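Local coordinates for protein yersinopine synthase (Yersinia pestis, PDB 6C4M) that catalyses the NADPH-dependent reductive condensation of pyruvate with an amino-acid-derived intermediate, the last step in making the metallophore yersinopine, at residues 36-44 with 229-237. Numbering follows the deposited sequence.
Sequences QLAVDISAT and WLTAVLARH
Asp40 reaches from the first helix of the Rossmann-type NADP-binding fold to Arg236 and His237 of segment 229-237. Its OD1 accepts two nearly straight bonds: His237 NE2 donates at 2.7 Å on the syn side but 31° out of the carboxylate plane, with OD1 in the plane of the imidazole, while Arg236 NH2 completes a salt bridge at 2.9 Å, almost in line with the C-O bond. The Arg236 chain, extended as far as CD, bends at chi3 (73°), which lays the guanidinium flat against Ala43; the methyl CB sits over its centre, 3.7 Å from CZ. Arg236 NE, buried here, has no polar partner. Asp40 OD2 is also bonded to Tyr169 and His237 ND1 to Thr83, a second partner for each group. Gln36, beside the NADP-binding Thr172, adds weak NE2 bonds to the carboxylate while its OE1 is bonded to Thr206.

Further along, the helical segments 36-44 and 229-235 cross steeply, at 107°. Val233 fits between Asp40 and Thr44, its CG1 3.7 Å from Asp40 CB and its CG2 against the threonine side chain. Ile41 CG1 meets the edge of the Trp229 indole at CZ2 (3.9 Å). In the plane of that ring, a water accepts from Trp229 NE1 at 2.8 Å and donates to Ile41 O.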
loop_
_atom_site.group_PDB
_atom_site.type_symbol
_atom_site.label_atom_id
_atom_site.label_comp_id
_atom_site.label_asym_id
_atom_site.label_seq_id
_atom_site.Cartn_x
_atom_site.Cartn_y
_atom_site.Cartn_z
ATOM N N GLN A 36 29.952 9.860 -15.310
ATOM C CA GLN A 36 30.110 8.410 -15.203
ATOM C C GLN A 36 30.543 7.817 -16.537
ATOM O O GLN A 36 31.423 6.947 -16.594
ATOM C CB GLN A 36 28.813 7.751 -14.776
ATOM C CG GLN A 36 28.888 6.192 -14.712
ATOM C CD GLN A 36 29.760 5.678 -13.574
ATOM O OE1 GLN A 36 29.559 6.033 -12.401
ATOM N NE2 GLN A 36 30.735 4.842 -13.915
ATOM N N LEU A 37 29.850 8.215 -17.606
ATOM C CA LEU A 37 30.162 7.733 -18.943
ATOM C C LEU A 37 31.603 8.040 -19.308
ATOM O O LEU A 37 32.320 7.174 -19.815
ATOM C CB LEU A 37 29.215 8.373 -19.954
ATOM C CG LEU A 37 29.416 8.089 -21.439
ATOM C CD1 LEU A 37 29.218 6.620 -21.755
ATOM C CD2 LEU A 37 28.436 8.961 -22.220
ATOM N N ALA A 38 32.040 9.280 -19.077
ATOM C CA ALA A 38 33.401 9.651 -19.459
ATOM C C ALA A 38 34.431 8.794 -18.744
ATOM O O ALA A 38 35.434 8.386 -19.345
ATOM C CB ALA A 38 33.652 11.124 -19.165
ATOM N N VAL A 39 34.210 8.521 -17.453
ATOM C CA VAL A 39 35.126 7.653 -16.715
ATOM C C VAL A 39 35.122 6.258 -17.316
ATOM O O VAL A 39 36.179 5.648 -17.517
ATOM C CB VAL A 39 34.739 7.635 -15.225
ATOM C CG1 VAL A 39 35.416 6.480 -14.488
ATOM C CG2 VAL A 39 35.100 8.958 -14.587
ATOM N N ASP A 40 33.930 5.745 -17.637
ATOM C CA ASP A 40 33.812 4.404 -18.199
ATOM C C ASP A 40 34.532 4.284 -19.543
ATOM O O ASP A 40 35.154 3.251 -19.831
ATOM C CB ASP A 40 32.335 4.039 -18.329
ATOM C CG ASP A 40 31.712 3.645 -16.981
ATOM O OD1 ASP A 40 32.484 3.401 -16.030
ATOM O OD2 ASP A 40 30.472 3.586 -16.874
ATOM N N ILE A 41 34.477 5.329 -20.376
ATOM C CA ILE A 41 35.178 5.275 -21.656
ATOM C C ILE A 41 36.686 5.305 -21.433
ATOM O O ILE A 41 37.435 4.515 -22.019
ATOM C CB ILE A 41 34.727 6.431 -22.568
ATOM C CG1 ILE A 41 33.234 6.298 -22.873
ATOM C CG2 ILE A 41 35.547 6.425 -23.873
ATOM C CD1 ILE A 41 32.655 7.466 -23.608
ATOM N N SER A 42 37.150 6.237 -20.598
ATOM C CA SER A 42 38.568 6.370 -20.291
ATOM C C SER A 42 39.126 5.117 -19.619
ATOM O O SER A 42 40.312 4.795 -19.777
ATOM C CB SER A 42 38.768 7.594 -19.394
ATOM O OG SER A 42 40.140 7.895 -19.204
ATOM N N ALA A 43 38.298 4.396 -18.867
ATOM C CA ALA A 43 38.758 3.184 -18.211
ATOM C C ALA A 43 38.856 2.023 -19.183
ATOM O O ALA A 43 39.526 1.033 -18.882
ATOM C CB ALA A 43 37.810 2.803 -17.059
ATOM N N THR A 44 38.186 2.121 -20.329
ATOM C CA THR A 44 38.091 1.035 -21.292
ATOM C C THR A 44 39.089 1.181 -22.438
ATOM O O THR A 44 39.294 0.218 -23.185
ATOM C CB THR A 44 36.651 0.964 -21.831
ATOM O OG1 THR A 44 35.762 0.605 -20.759
ATOM C CG2 THR A 44 36.488 -0.063 -22.929
ATOM N N TRP A 229 32.110 -2.891 -28.162
ATOM C CA TRP A 229 32.751 -1.884 -27.333
ATOM C C TRP A 229 31.827 -1.466 -26.199
ATOM O O TRP A 229 32.236 -1.443 -25.033
ATOM C CB TRP A 229 33.149 -0.671 -28.181
ATOM C CG TRP A 229 33.595 0.479 -27.349
ATOM C CD1 TRP A 229 34.790 0.626 -26.726
ATOM C CD2 TRP A 229 32.844 1.650 -27.055
ATOM N NE1 TRP A 229 34.828 1.813 -26.039
ATOM C CE2 TRP A 229 33.643 2.467 -26.231
ATOM C CE3 TRP A 229 31.570 2.086 -27.399
ATOM C CZ2 TRP A 229 33.208 3.692 -25.749
ATOM C CZ3 TRP A 229 31.140 3.297 -26.926
ATOM C CH2 TRP A 229 31.957 4.091 -26.108
ATOM N N LEU A 230 30.565 -1.150 -26.526
ATOM C CA LEU A 230 29.584 -0.808 -25.500
ATOM C C LEU A 230 29.455 -1.912 -24.467
ATOM O O LEU A 230 29.417 -1.641 -23.263
ATOM C CB LEU A 230 28.212 -0.531 -26.122
ATOM C CG LEU A 230 27.982 0.891 -26.598
ATOM C CD1 LEU A 230 26.679 0.976 -27.363
ATOM C CD2 LEU A 230 27.936 1.869 -25.431
ATOM N N THR A 231 29.339 -3.161 -24.920
ATOM C CA THR A 231 29.270 -4.280 -23.990
ATOM C C THR A 231 30.473 -4.267 -23.058
ATOM O O THR A 231 30.325 -4.323 -21.840
ATOM C CB THR A 231 29.197 -5.596 -24.759
ATOM O OG1 THR A 231 28.012 -5.613 -25.553
ATOM C CG2 THR A 231 29.174 -6.800 -23.800
ATOM N N ALA A 232 31.679 -4.166 -23.617
ATOM C CA ALA A 232 32.864 -4.107 -22.770
ATOM C C ALA A 232 32.765 -2.971 -21.766
ATOM O O ALA A 232 33.074 -3.152 -20.582
ATOM C CB ALA A 232 34.124 -3.956 -23.629
ATOM N N VAL A 233 32.312 -1.802 -22.211
ATOM C CA VAL A 233 32.191 -0.645 -21.318
ATOM C C VAL A 233 31.229 -0.952 -20.167
ATOM O O VAL A 233 31.506 -0.647 -19.005
ATOM C CB VAL A 233 31.725 0.602 -22.095
ATOM C CG1 VAL A 233 31.449 1.751 -21.112
ATOM C CG2 VAL A 233 32.734 1.064 -23.107
ATOM N N LEU A 234 30.074 -1.530 -20.476
ATOM C CA LEU A 234 29.086 -1.788 -19.436
ATOM C C LEU A 234 29.441 -3.008 -18.577
ATOM O O LEU A 234 29.031 -3.081 -17.409
ATOM C CB LEU A 234 27.707 -1.964 -20.074
ATOM C CG LEU A 234 27.101 -0.761 -20.839
ATOM C CD1 LEU A 234 25.580 -0.904 -21.000
ATOM C CD2 LEU A 234 27.423 0.565 -20.179
ATOM N N ALA A 235 30.174 -3.977 -19.140
ATOM C CA ALA A 235 30.543 -5.188 -18.406
ATOM C C ALA A 235 31.444 -4.901 -17.211
ATOM O O ALA A 235 31.505 -5.713 -16.282
ATOM C CB ALA A 235 31.237 -6.185 -19.347
ATOM N N ARG A 236 32.156 -3.778 -17.215
ATOM C CA ARG A 236 32.970 -3.397 -16.067
ATOM C C ARG A 236 32.139 -3.189 -14.801
ATOM O O ARG A 236 32.691 -3.221 -13.696
ATOM C CB ARG A 236 33.743 -2.134 -16.391
ATOM C CG ARG A 236 34.966 -1.923 -15.536
ATOM C CD ARG A 236 35.741 -0.709 -16.030
ATOM N NE ARG A 236 35.065 0.540 -15.697
ATOM C CZ ARG A 236 35.397 1.337 -14.684
ATOM N NH1 ARG A 236 36.406 1.031 -13.883
ATOM N NH2 ARG A 236 34.719 2.454 -14.468
ATOM N N HIS A 237 30.834 -2.960 -14.939
ATOM C CA HIS A 237 29.922 -2.797 -13.815
ATOM C C HIS A 237 28.920 -3.940 -13.743
ATOM O O HIS A 237 27.912 -3.842 -13.036
ATOM C CB HIS A 237 29.208 -1.444 -13.903
ATOM C CG HIS A 237 30.147 -0.284 -13.931
ATOM N ND1 HIS A 237 31.004 0.002 -12.888
ATOM C CD2 HIS A 237 30.414 0.629 -14.901
ATOM C CE1 HIS A 237 31.734 1.062 -13.200
ATOM N NE2 HIS A 237 31.402 1.456 -14.420
HETATM O O HOH W 1 36.854 3.121 -24.645
#